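Cell wall surface anchor family protein (Streptococcus agalactiae serogroup V, PDB 3TW0) serves as the adhesive tip pilin of the group B streptococcal pilus, carrying a magnesium-binding von Willebrand factor A fold that probably mediates attachment to host tissue. Local coordinates at residues Val15-Ser20 and Glu39-Leu44; Ala34-Glu39 and Cys353-Thr358; Val56-Tyr61 and Ser122-Glu127; Asn109-Asn112 and Glu116-Ile119; Leu167-Thr172 and Asp363-Tyr368. The protein carries 2 engineered substitutions. All coordinates share one frame; numbering follows the deposited sequence.

Contact 1. Residues Val15-Ser20 and Glu39-Leu44; sequences VLLDNS and EAVEKL. With MG (magnesium ion), chain E.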
# COMPACT_ATOMS: atom_id res chain seq x y z
N VAL A 15 -14.04 0.67 -8.46
CA VAL A 15 -12.71 0.75 -9.07
C VAL A 15 -11.63 1.12 -8.01
O VAL A 15 -11.79 2.10 -7.24
CB VAL A 15 -12.65 1.69 -10.31
CG1 VAL A 15 -11.23 1.78 -10.85
CG2 VAL A 15 -13.57 1.19 -11.43
N LEU A 16 -10.58 0.31 -7.94
CA LEU A 16 -9.43 0.61 -7.12
C LEU A 16 -8.33 1.07 -8.04
O LEU A 16 -7.89 0.30 -8.90
CB LEU A 16 -8.94 -0.63 -6.37
CG LEU A 16 -9.50 -0.96 -5.00
CD1 LEU A 16 -8.70 -2.07 -4.34
CD2 LEU A 16 -9.54 0.28 -4.11
N LEU A 17 -7.92 2.33 -7.89
CA LEU A 17 -6.86 2.90 -8.74
C LEU A 17 -5.62 3.26 -7.93
O LEU A 17 -5.67 4.11 -7.07
CB LEU A 17 -7.39 4.14 -9.52
CG LEU A 17 -6.42 4.93 -10.41
CD1 LEU A 17 -5.77 4.06 -11.46
CD2 LEU A 17 -7.10 6.18 -11.03
N ASP A 18 -4.51 2.58 -8.24
CA ASP A 18 -3.18 2.79 -7.67
C ASP A 18 -2.62 4.12 -8.25
O ASP A 18 -2.48 4.27 -9.47
CB ASP A 18 -2.33 1.56 -8.06
CG ASP A 18 -0.89 1.60 -7.53
OD1 ASP A 18 -0.38 2.67 -7.11
OD2 ASP A 18 -0.22 0.53 -7.59
N ASN A 19 -2.38 5.10 -7.39
CA ASN A 19 -1.79 6.37 -7.83
C ASN A 19 -0.48 6.58 -7.09
O ASN A 19 -0.09 7.72 -6.80
CB ASN A 19 -2.78 7.53 -7.59
CG ASN A 19 -2.39 8.84 -8.32
OD1 ASN A 19 -2.11 8.88 -9.53
ND2 ASN A 19 -2.47 9.93 -7.59
N SER A 20 0.19 5.49 -6.74
CA SER A 20 1.46 5.62 -6.06
C SER A 20 2.58 6.25 -6.96
O SER A 20 2.42 6.34 -8.19
CB SER A 20 1.89 4.30 -5.44
OG SER A 20 2.06 3.30 -6.42
N GLU A 39 -6.76 5.63 -18.24
CA GLU A 39 -7.54 5.32 -19.45
C GLU A 39 -8.31 4.02 -19.33
O GLU A 39 -9.47 3.92 -19.75
CB GLU A 39 -6.62 5.34 -20.67
CG GLU A 39 -6.19 6.78 -20.98
CD GLU A 39 -5.29 6.90 -22.18
OE1 GLU A 39 -4.73 5.87 -22.62
OE2 GLU A 39 -5.16 8.03 -22.68
N ALA A 40 -7.69 3.04 -18.70
CA ALA A 40 -8.35 1.76 -18.48
C ALA A 40 -9.57 1.97 -17.60
O ALA A 40 -10.66 1.45 -17.91
CB ALA A 40 -7.38 0.79 -17.82
N VAL A 41 -9.41 2.72 -16.51
CA VAL A 41 -10.56 3.10 -15.65
C VAL A 41 -11.68 3.80 -16.43
O VAL A 41 -12.84 3.40 -16.36
CB VAL A 41 -10.12 3.95 -14.43
CG1 VAL A 41 -11.35 4.42 -13.62
CG2 VAL A 41 -9.16 3.18 -13.56
N GLU A 42 -11.34 4.85 -17.19
CA GLU A 42 -12.33 5.50 -18.07
C GLU A 42 -13.12 4.48 -18.89
O GLU A 42 -14.36 4.58 -19.01
CB GLU A 42 -11.63 6.46 -19.03
CG GLU A 42 -11.48 7.87 -18.47
CD GLU A 42 -10.52 8.74 -19.26
OE1 GLU A 42 -9.86 8.26 -20.21
OE2 GLU A 42 -10.40 9.93 -18.90
N LYS A 43 -12.42 3.50 -19.46
CA LYS A 43 -13.05 2.49 -20.32
C LYS A 43 -13.94 1.58 -19.50
O LYS A 43 -15.02 1.19 -19.94
CB LYS A 43 -12.00 1.65 -21.07
CG LYS A 43 -11.79 2.01 -22.55
CD LYS A 43 -10.42 2.70 -22.81
CE LYS A 43 -9.23 1.73 -22.71
NZ LYS A 43 -9.51 0.40 -23.30
N LEU A 44 -13.50 1.26 -18.29
CA LEU A 44 -14.31 0.38 -17.45
C LEU A 44 -15.60 1.08 -17.01
O LEU A 44 -16.70 0.53 -17.15
CB LEU A 44 -13.49 -0.17 -16.29
CG LEU A 44 -14.33 -1.10 -15.43
CD1 LEU A 44 -14.51 -2.49 -16.04
CD2 LEU A 44 -13.71 -1.18 -14.13
MG MG E . 3.54 2.00 -6.21
O HOH W 1 2.39 0.76 -7.13
O HOH W 2 4.99 0.35 -5.91
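V15 presents both of its methyl groups to helix 33-48. With CG1 anti to the backbone N (chi1 177°), that branch leans onto V41, lying 3.7 Å from V41 CG2, while V15 CG2 reaches 3.6 Å from L44 CD2 one turn further along the helix. V15 and V41 cross obliquely, whereas V15 and L44 lie alongside each other, pointing opposite ways. L17, two residues on and facing the same way, extends CD1 to 4.1 Å from V41 CG2, so the V41 methyl has a neighbour from each of two strand residues. Branched aliphatic residues suit the place: all four are buried and meet by apolar packing alone.

Strand and helix run nearly antiparallel, 170° between the short axes, as expected in a beta-alpha-beta crossover, here within a von Willebrand A domain. L16 turns to the other face of the sheet and packs on helix 145-159.

At its last residue, D18, the strand begins the D-x-S-x-S signature of a metal-ion-dependent adhesion site. D18 OD1 is gripped twice, by S20 N at 2.9 Å in an Asx turn and by S20 OG at 2.6 Å through the syn lone pair. S20 OG in turn binds the magnesium ion at 2.0 Å, alongside S22 and T143. In this model D18 lies in the second shell, its OD2 accepting at 2.7 Å from water 1, which is itself a ligand of the metal.

Contact 2. Residues Ala34-Glu39 and Cys353-Thr358; sequences ALKAGE and CNVDDT. Engineered in segment 353-358: C353 (natural residue Thr).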
# COMPACT_ATOMS: atom_id res chain seq x y z
N ALA A 34 0.51 5.68 -15.07
CA ALA A 34 -0.68 6.40 -14.59
C ALA A 34 -1.64 6.78 -15.71
O ALA A 34 -2.86 6.68 -15.55
CB ALA A 34 -0.31 7.60 -13.81
N LEU A 35 -1.08 7.24 -16.82
CA LEU A 35 -1.91 7.61 -17.98
C LEU A 35 -2.71 6.39 -18.41
O LEU A 35 -3.93 6.47 -18.61
CB LEU A 35 -1.05 8.15 -19.14
CG LEU A 35 -1.65 8.30 -20.56
CD1 LEU A 35 -2.79 9.29 -20.65
CD2 LEU A 35 -0.56 8.66 -21.58
N LYS A 36 -2.02 5.26 -18.53
CA LYS A 36 -2.64 4.03 -19.02
C LYS A 36 -3.65 3.46 -18.03
O LYS A 36 -4.71 2.96 -18.43
CB LYS A 36 -1.55 3.01 -19.43
CG LYS A 36 -0.76 3.45 -20.71
CD LYS A 36 0.44 2.54 -21.08
CE LYS A 36 0.36 1.16 -20.40
NZ LYS A 36 0.56 0.01 -21.35
N ALA A 37 -3.33 3.55 -16.74
CA ALA A 37 -4.25 3.14 -15.68
C ALA A 37 -5.52 4.01 -15.70
O ALA A 37 -6.64 3.50 -15.65
CB ALA A 37 -3.55 3.20 -14.33
N GLY A 38 -5.36 5.33 -15.81
CA GLY A 38 -6.49 6.22 -15.90
C GLY A 38 -7.38 5.96 -17.10
O GLY A 38 -8.62 6.03 -17.00
N GLU A 39 -6.76 5.63 -18.24
CA GLU A 39 -7.54 5.32 -19.45
C GLU A 39 -8.31 4.02 -19.33
O GLU A 39 -9.47 3.92 -19.75
CB GLU A 39 -6.62 5.34 -20.67
CG GLU A 39 -6.19 6.78 -20.98
CD GLU A 39 -5.29 6.90 -22.18
OE1 GLU A 39 -4.73 5.87 -22.62
OE2 GLU A 39 -5.16 8.03 -22.68
N CYS A 353 -5.15 -9.90 -15.22
CA CYS A 353 -4.81 -9.72 -16.63
C CYS A 353 -3.82 -8.58 -16.73
O CYS A 353 -3.97 -7.56 -16.04
CB CYS A 353 -6.07 -9.36 -17.45
SG CYS A 353 -7.49 -10.48 -17.29
N ASN A 354 -2.79 -8.74 -17.57
CA ASN A 354 -2.04 -7.58 -18.00
C ASN A 354 -3.01 -6.71 -18.78
O ASN A 354 -3.95 -7.22 -19.42
CB ASN A 354 -0.83 -7.92 -18.87
CG ASN A 354 0.19 -6.79 -18.91
OD1 ASN A 354 -0.00 -5.74 -19.59
ND2 ASN A 354 1.28 -6.97 -18.16
N VAL A 355 -2.82 -5.40 -18.69
CA VAL A 355 -3.63 -4.46 -19.43
C VAL A 355 -3.48 -4.71 -20.94
O VAL A 355 -4.44 -4.57 -21.71
CB VAL A 355 -3.31 -2.99 -19.04
CG1 VAL A 355 -1.90 -2.59 -19.53
CG2 VAL A 355 -4.40 -2.03 -19.57
N ASP A 356 -2.29 -5.15 -21.35
CA ASP A 356 -2.04 -5.47 -22.76
C ASP A 356 -2.80 -6.72 -23.19
O ASP A 356 -3.03 -6.94 -24.40
CB ASP A 356 -0.54 -5.63 -23.06
CG ASP A 356 0.20 -4.29 -23.04
OD1 ASP A 356 1.45 -4.33 -22.90
OD2 ASP A 356 -0.44 -3.21 -23.15
N ASP A 357 -3.20 -7.52 -22.21
CA ASP A 357 -3.87 -8.76 -22.51
C ASP A 357 -5.38 -8.48 -22.61
O ASP A 357 -6.14 -8.76 -21.71
CB ASP A 357 -3.53 -9.78 -21.44
CG ASP A 357 -3.93 -11.21 -21.83
OD1 ASP A 357 -4.60 -11.43 -22.85
OD2 ASP A 357 -3.59 -12.11 -21.06
N THR A 358 -5.80 -7.91 -23.74
CA THR A 358 -7.19 -7.46 -23.86
C THR A 358 -8.15 -8.64 -23.89
O THR A 358 -9.32 -8.54 -23.48
CB THR A 358 -7.42 -6.52 -25.09
OG1 THR A 358 -7.05 -7.21 -26.29
CG2 THR A 358 -6.59 -5.22 -24.94
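K36 stretches from helix 33-48 toward the turn that holds V355 and D356. Its CB points at that turn, and CG continues anti to the carbonyl carbon (chi1 -69°), with CD extended beyond it; the first approach to the turn comes only at CE and NZ, though the side chain also touches I325 of a loop. A bend at chi3 brings CE to 4.5 Å from V355 CG1, and a further bend at chi4 sets NZ 4.0 Å from the same methyl and 3.8 Å from D356 OD2, a long salt bridge between perpendicular side chains. Lysine suits this partly exposed place: its long chain spans to the turn, where the ammonium faces the acid, weakly.

The turn is stiffened from within. N354 OD1 accepts from D356 N at 2.9 Å, in the carbonyl plane on a lone pair, making an Asx turn inside the type I turn from N354 to D357. D357 then sits at the N-cap of the next helix, a place that suits a short acidic side chain. C353 is an engineered cysteine, disulfide-bonded to C360.

The contact thus joins the side of helix 33-48 to the connection between strand 352-354, an outermost strand of the parallel sheet, and helix 358-366.

Contact 3. Residues Val56-Tyr61 and Ser122-Glu127; sequences VALVTY and SRIPKE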
# COMPACT_ATOMS: atom_id res chain seq x y z
N VAL A 56 -21.26 2.55 -10.02
CA VAL A 56 -19.80 2.64 -9.94
C VAL A 56 -19.37 3.51 -8.77
O VAL A 56 -20.09 4.43 -8.35
CB VAL A 56 -19.18 3.25 -11.22
CG1 VAL A 56 -19.30 2.28 -12.38
CG2 VAL A 56 -19.83 4.61 -11.55
N ALA A 57 -18.19 3.20 -8.25
CA ALA A 57 -17.50 4.06 -7.31
C ALA A 57 -16.00 3.96 -7.60
O ALA A 57 -15.54 3.03 -8.26
CB ALA A 57 -17.84 3.70 -5.83
N LEU A 58 -15.23 4.93 -7.11
CA LEU A 58 -13.83 4.99 -7.40
C LEU A 58 -13.03 5.30 -6.15
O LEU A 58 -13.27 6.33 -5.47
CB LEU A 58 -13.55 6.06 -8.47
CG LEU A 58 -12.12 6.51 -8.72
CD1 LEU A 58 -11.31 5.42 -9.36
CD2 LEU A 58 -12.10 7.81 -9.60
N VAL A 59 -12.08 4.42 -5.89
CA VAL A 59 -11.15 4.58 -4.78
C VAL A 59 -9.74 4.69 -5.36
O VAL A 59 -9.14 3.69 -5.79
CB VAL A 59 -11.24 3.41 -3.79
CG1 VAL A 59 -10.20 3.60 -2.62
CG2 VAL A 59 -12.65 3.24 -3.23
N THR A 60 -9.22 5.92 -5.39
CA THR A 60 -7.85 6.15 -5.80
C THR A 60 -6.96 6.22 -4.56
O THR A 60 -7.33 6.84 -3.57
CB THR A 60 -7.71 7.41 -6.66
OG1 THR A 60 -8.56 7.31 -7.82
CG2 THR A 60 -6.29 7.56 -7.12
N TYR A 61 -5.81 5.57 -4.60
CA TYR A 61 -5.01 5.41 -3.40
C TYR A 61 -3.55 5.46 -3.66
O TYR A 61 -3.08 5.22 -4.77
CB TYR A 61 -5.30 4.07 -2.70
CG TYR A 61 -4.73 2.84 -3.39
CD1 TYR A 61 -3.49 2.32 -3.00
CD2 TYR A 61 -5.47 2.13 -4.37
CE1 TYR A 61 -2.96 1.18 -3.61
CE2 TYR A 61 -4.95 0.95 -4.96
CZ TYR A 61 -3.69 0.50 -4.58
OH TYR A 61 -3.11 -0.65 -5.13
N SER A 122 -14.17 12.85 -14.00
CA SER A 122 -13.35 14.08 -13.90
C SER A 122 -12.27 13.97 -12.81
O SER A 122 -11.25 14.66 -12.83
CB SER A 122 -14.23 15.31 -13.63
OG SER A 122 -14.57 15.43 -12.24
N ARG A 123 -12.50 13.09 -11.84
CA ARG A 123 -11.55 12.90 -10.75
C ARG A 123 -10.47 11.83 -11.02
O ARG A 123 -9.58 11.62 -10.17
CB ARG A 123 -12.31 12.59 -9.49
CG ARG A 123 -13.03 13.80 -8.94
CD ARG A 123 -13.60 13.48 -7.60
NE ARG A 123 -14.51 14.52 -7.17
CZ ARG A 123 -15.39 14.38 -6.18
NH1 ARG A 123 -15.51 13.24 -5.54
NH2 ARG A 123 -16.16 15.40 -5.85
N ILE A 124 -10.52 11.19 -12.19
CA ILE A 124 -9.55 10.17 -12.56
C ILE A 124 -8.21 10.86 -12.90
O ILE A 124 -8.10 11.53 -13.91
CB ILE A 124 -10.05 9.34 -13.78
CG1 ILE A 124 -11.26 8.47 -13.42
CG2 ILE A 124 -8.96 8.46 -14.36
CD1 ILE A 124 -11.96 7.93 -14.66
N PRO A 125 -7.17 10.68 -12.06
CA PRO A 125 -5.86 11.23 -12.45
C PRO A 125 -5.22 10.45 -13.62
O PRO A 125 -5.51 9.25 -13.83
CB PRO A 125 -5.03 11.02 -11.19
CG PRO A 125 -5.59 9.74 -10.60
CD PRO A 125 -7.09 9.92 -10.79
N LYS A 126 -4.34 11.13 -14.36
CA LYS A 126 -3.63 10.56 -15.50
C LYS A 126 -2.13 10.67 -15.23
O LYS A 126 -1.30 10.37 -16.09
CB LYS A 126 -4.00 11.33 -16.79
CG LYS A 126 -5.50 11.30 -17.16
CD LYS A 126 -5.90 9.94 -17.73
CE LYS A 126 -7.37 9.89 -18.17
NZ LYS A 126 -7.59 10.61 -19.45
N GLU A 127 -1.79 11.11 -14.03
CA GLU A 127 -0.39 11.24 -13.65
C GLU A 127 -0.29 11.01 -12.15
O GLU A 127 -1.28 11.19 -11.44
CB GLU A 127 0.16 12.64 -14.07
CG GLU A 127 1.68 12.87 -13.83
CD GLU A 127 2.56 11.86 -14.57
OE1 GLU A 127 2.92 12.11 -15.74
OE2 GLU A 127 2.89 10.81 -13.98
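L58 extends from strand 55-61 over the side chain of I124, its CD2 lying 4.0 Å from I124 CG1, and the two aliphatic chains run crosswise to one another. Leucine reaches this far because chi1, at 167°, throws its CG away from its own amide and carries the fork of methyls off the sheet. Two residues on, the methyl of T60 points at the proline ring of P125, with T60 CG2 4.2 Å from P125 CG.

The threonine divides its functions between its two branches: CG2 faces the proline, while OG1 is hydrogen-bonded to the backbone oxygen of Y105. After S122, the end of helix 114-122, the chain is irregular, and a proline, which has no N-H to give, suits the locally extended I124-P125. I124 also touches V41 and E42 of helix 33-48, and P125 touches L17, so the segment lies against both the sheet and the helix beside it in the von Willebrand A fold. K126, by contrast, directs its ammonium to a salt bridge with E42.

No hydrogen bond or charge joins strand and loop through these side chains. Their attachment therefore depends on shape and on the burial of hydrocarbon, with the polar ends of T60, R123 and K126 served by partners outside the pair of segments.

Contact 4. Residues Asn109-Asn112 and Glu116-Ile119; sequences NLTN and EVNI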
# COMPACT_ATOMS: atom_id res chain seq x y z
N ASN A 109 -19.19 7.00 -3.16
CA ASN A 109 -20.56 6.49 -3.18
C ASN A 109 -20.92 5.79 -4.49
O ASN A 109 -20.73 6.33 -5.59
CB ASN A 109 -21.53 7.62 -2.92
CG ASN A 109 -21.18 8.38 -1.68
OD1 ASN A 109 -21.03 9.60 -1.72
ND2 ASN A 109 -21.03 7.67 -0.56
N LEU A 110 -21.40 4.56 -4.38
CA LEU A 110 -21.79 3.83 -5.57
C LEU A 110 -22.85 4.68 -6.24
O LEU A 110 -23.76 5.18 -5.55
CB LEU A 110 -22.36 2.47 -5.21
CG LEU A 110 -21.32 1.45 -4.78
CD1 LEU A 110 -22.03 0.24 -4.12
CD2 LEU A 110 -20.47 1.05 -6.01
N THR A 111 -22.73 4.87 -7.55
CA THR A 111 -23.72 5.68 -8.24
C THR A 111 -24.04 5.19 -9.66
O THR A 111 -23.18 4.60 -10.32
CB THR A 111 -23.33 7.18 -8.21
OG1 THR A 111 -24.45 7.98 -8.66
CG2 THR A 111 -22.04 7.44 -9.05
N ASN A 112 -25.30 5.42 -10.08
CA ASN A 112 -25.73 5.39 -11.50
C ASN A 112 -26.31 6.72 -12.00
O ASN A 112 -26.81 6.81 -13.13
CB ASN A 112 -26.76 4.28 -11.79
CG ASN A 112 -27.98 4.34 -10.87
OD1 ASN A 112 -28.38 5.41 -10.38
ND2 ASN A 112 -28.57 3.17 -10.62
N GLU A 116 -23.25 12.42 -11.59
CA GLU A 116 -22.30 11.87 -10.62
C GLU A 116 -21.23 11.01 -11.29
O GLU A 116 -20.06 11.08 -10.94
CB GLU A 116 -23.02 11.11 -9.52
CG GLU A 116 -23.87 12.06 -8.67
CD GLU A 116 -24.43 11.47 -7.37
OE1 GLU A 116 -24.69 10.27 -7.28
OE2 GLU A 116 -24.60 12.24 -6.40
N VAL A 117 -21.63 10.23 -12.29
CA VAL A 117 -20.66 9.44 -13.05
C VAL A 117 -19.61 10.38 -13.66
O VAL A 117 -18.41 10.12 -13.56
CB VAL A 117 -21.36 8.57 -14.12
CG1 VAL A 117 -20.34 7.80 -14.99
CG2 VAL A 117 -22.29 7.60 -13.44
N ASN A 118 -20.09 11.48 -14.26
CA ASN A 118 -19.24 12.54 -14.81
C ASN A 118 -18.27 13.14 -13.78
O ASN A 118 -17.14 13.47 -14.11
CB ASN A 118 -20.09 13.70 -15.33
CG ASN A 118 -20.79 13.41 -16.65
OD1 ASN A 118 -20.43 12.48 -17.38
ND2 ASN A 118 -21.80 14.22 -16.96
N ILE A 119 -18.73 13.34 -12.55
CA ILE A 119 -17.85 13.82 -11.48
C ILE A 119 -16.75 12.78 -11.23
O ILE A 119 -15.56 13.14 -11.19
CB ILE A 119 -18.59 14.05 -10.17
CG1 ILE A 119 -19.60 15.19 -10.33
CG2 ILE A 119 -17.62 14.43 -9.08
CD1 ILE A 119 -20.68 15.15 -9.29
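T111 and E116 make the tight side of this contact. T111 OG1 donates at 2.7 Å to E116 OE1, which accepts through the lone pair turned away from its other oxygen. A chi1 of -169° swings the hydroxyl to the side opposite the threonine's own amide nitrogen, and the methyl CG2 is left 3.8 Å from E116 CB. Threonine suits the buried position because one branch bonds while the other packs. Its OG1 also pairs with D113 N, so donor and acceptor functions are both used, and D113 OD1 accepts from E116 N near the start of helix 114-122. A glutamate in this first turn would probably also be stabilised by the helix dipole.

The other side is looser. V117 CG2 comes no nearer than 4.4 Å to T111 CG2, and it lies equally far from N112 C. N112 sends its CB away from the helix and is exposed, as befits a polar amide at the surface.

T111 pairs through its backbone with V56 of strand 55-61, while L110 packs on A57 and on I155 of helix 145-159. Strand 110-111 is thus held beside strand 55-61, and the T111-E116 bond ties the first turn of helix 114-122 to it, with E116 and I119 also resting on Y107 of strand 107-108.

Contact 5. Residues Leu167-Thr172 and Asp363-Tyr368; sequences LIFHVT and DELNKY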
# COMPACT_ATOMS: atom_id res chain seq x y z
N LEU A 167 -18.42 -6.08 -7.83
CA LEU A 167 -17.09 -6.27 -8.40
C LEU A 167 -16.08 -5.25 -7.87
O LEU A 167 -16.39 -4.06 -7.75
CB LEU A 167 -17.15 -6.20 -9.92
CG LEU A 167 -15.82 -6.03 -10.66
CD1 LEU A 167 -14.95 -7.31 -10.53
CD2 LEU A 167 -16.09 -5.69 -12.13
N ILE A 168 -14.89 -5.73 -7.51
CA ILE A 168 -13.76 -4.82 -7.33
C ILE A 168 -12.84 -4.97 -8.55
O ILE A 168 -12.46 -6.10 -8.91
CB ILE A 168 -12.99 -5.03 -5.99
CG1 ILE A 168 -13.93 -4.71 -4.81
CG2 ILE A 168 -11.73 -4.14 -5.98
CD1 ILE A 168 -13.42 -5.23 -3.47
N PHE A 169 -12.58 -3.83 -9.20
CA PHE A 169 -11.70 -3.79 -10.37
C PHE A 169 -10.47 -2.94 -10.03
O PHE A 169 -10.57 -1.71 -9.83
CB PHE A 169 -12.48 -3.19 -11.53
CG PHE A 169 -11.80 -3.30 -12.86
CD1 PHE A 169 -12.11 -4.34 -13.73
CD2 PHE A 169 -10.89 -2.31 -13.29
CE1 PHE A 169 -11.50 -4.43 -14.98
CE2 PHE A 169 -10.27 -2.38 -14.56
CZ PHE A 169 -10.57 -3.45 -15.39
N HIS A 170 -9.32 -3.59 -9.95
CA HIS A 170 -8.15 -2.99 -9.29
C HIS A 170 -7.06 -2.84 -10.31
O HIS A 170 -6.61 -3.84 -10.91
CB HIS A 170 -7.73 -3.89 -8.13
CG HIS A 170 -6.49 -3.45 -7.41
ND1 HIS A 170 -5.72 -4.32 -6.67
CD2 HIS A 170 -5.89 -2.24 -7.30
CE1 HIS A 170 -4.71 -3.66 -6.12
NE2 HIS A 170 -4.80 -2.39 -6.48
N VAL A 171 -6.64 -1.60 -10.52
CA VAL A 171 -5.64 -1.26 -11.52
C VAL A 171 -4.38 -0.73 -10.86
O VAL A 171 -4.40 0.31 -10.15
CB VAL A 171 -6.17 -0.19 -12.50
CG1 VAL A 171 -5.19 -0.03 -13.65
CG2 VAL A 171 -7.57 -0.58 -13.00
N THR A 172 -3.26 -1.41 -11.11
CA THR A 172 -2.06 -1.20 -10.30
C THR A 172 -0.86 -1.78 -11.01
O THR A 172 -1.01 -2.56 -11.96
CB THR A 172 -2.25 -1.87 -8.90
OG1 THR A 172 -1.06 -1.78 -8.11
CG2 THR A 172 -2.66 -3.35 -9.03
N ASP A 363 -12.67 -11.32 -21.78
CA ASP A 363 -13.25 -12.60 -21.35
C ASP A 363 -13.86 -12.55 -19.96
O ASP A 363 -14.97 -13.05 -19.77
CB ASP A 363 -12.25 -13.74 -21.47
CG ASP A 363 -12.08 -14.23 -22.92
OD1 ASP A 363 -12.91 -13.89 -23.80
OD2 ASP A 363 -11.10 -14.95 -23.18
N GLU A 364 -13.17 -11.92 -19.01
CA GLU A 364 -13.69 -11.86 -17.64
C GLU A 364 -14.96 -10.98 -17.53
O GLU A 364 -15.93 -11.37 -16.87
CB GLU A 364 -12.58 -11.46 -16.65
CG GLU A 364 -11.97 -10.05 -16.86
CD GLU A 364 -10.82 -9.72 -15.89
OE1 GLU A 364 -10.41 -10.61 -15.10
OE2 GLU A 364 -10.31 -8.57 -15.93
N LEU A 365 -14.96 -9.82 -18.21
CA LEU A 365 -16.06 -8.85 -18.13
C LEU A 365 -17.31 -9.30 -18.87
O LEU A 365 -18.43 -8.93 -18.51
CB LEU A 365 -15.63 -7.50 -18.70
CG LEU A 365 -14.64 -6.67 -17.88
CD1 LEU A 365 -14.12 -5.52 -18.70
CD2 LEU A 365 -15.28 -6.17 -16.59
N ASN A 366 -17.10 -10.11 -19.91
CA ASN A 366 -18.18 -10.58 -20.79
C ASN A 366 -19.42 -11.14 -20.08
O ASN A 366 -20.53 -10.82 -20.48
CB ASN A 366 -17.63 -11.57 -21.82
CG ASN A 366 -18.66 -11.98 -22.87
OD1 ASN A 366 -19.32 -11.13 -23.50
ND2 ASN A 366 -18.80 -13.29 -23.06
N LYS A 367 -19.20 -11.97 -19.06
CA LYS A 367 -20.25 -12.45 -18.13
C LYS A 367 -21.34 -11.41 -17.78
O LYS A 367 -22.53 -11.72 -17.78
CB LYS A 367 -19.58 -12.95 -16.84
CG LYS A 367 -20.48 -12.94 -15.59
CD LYS A 367 -19.67 -12.71 -14.30
CE LYS A 367 -19.15 -14.01 -13.68
NZ LYS A 367 -18.04 -13.76 -12.72
N TYR A 368 -20.92 -10.18 -17.47
CA TYR A 368 -21.85 -9.14 -17.03
C TYR A 368 -22.54 -8.47 -18.20
O TYR A 368 -23.74 -8.27 -18.18
CB TYR A 368 -21.13 -8.05 -16.24
CG TYR A 368 -20.22 -8.53 -15.14
CD1 TYR A 368 -20.75 -9.12 -13.99
CD2 TYR A 368 -18.84 -8.37 -15.23
CE1 TYR A 368 -19.92 -9.55 -12.97
CE2 TYR A 368 -18.00 -8.81 -14.22
CZ TYR A 368 -18.55 -9.39 -13.09
OH TYR A 368 -17.73 -9.82 -12.07
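Apolar packing of a helix end against the middle of a sheet brings L167 and F169 of strand 165-172 to L365 and Y368 near the C terminus of the chain. The fork of L167 meets the tyrosine obliquely: CD2 lies 4.2 Å from Y368 CE2, and CD1 is 4.0 Å from Y368 OH. Tyrosine suits this partly exposed spot because its ring packs on leucine while its hydroxyl makes a weak hydrogen bond to D319. K367 CD sits 3.4 Å above the plane of that ring, toward the rim of one face.

Strand 165-172 is the third of five across the parallel sheet of this von Willebrand A fold, a doubly wound alpha/beta architecture in which helices pack on the sheet. F169 faces the same side as L167 and is shared by two helices, touching L44 of helix 33-48 as well as helix 358-366.

Here the approach is looser: F169 CE1 stands 4.5 Å from L365 CD2. L365 also packs against L44 and K47. The buried E364 sends its carboxylate in obliquely, E364 OE2 lying 4.4 Å from F169 CE1, and its side chain also touches F321 of the neighbouring strand 319-324.

From the N terminus, strand 11-18 enters contact 1, which closes a short loop when helix 33-48 packs back on it. Before that loop closes, residues 34-39 of the same helix open contact 2, so the two cross and share E39; contact 2 closes only some 310 residues later, at the turn after strand 352-354. Inside its span, contact 3 joins strand 55-61 to the segment after helix 114-122, and contact 4, a local closure, is nested within contact 3. Contact 5 opens later on strand 165-172 and closes at the end of helix 358-366 and the residues after it, crossing contact 2. Contacts 1, 3 and 5 involve adjacent strands, with 11-18 lying between 55-61 and 165-172.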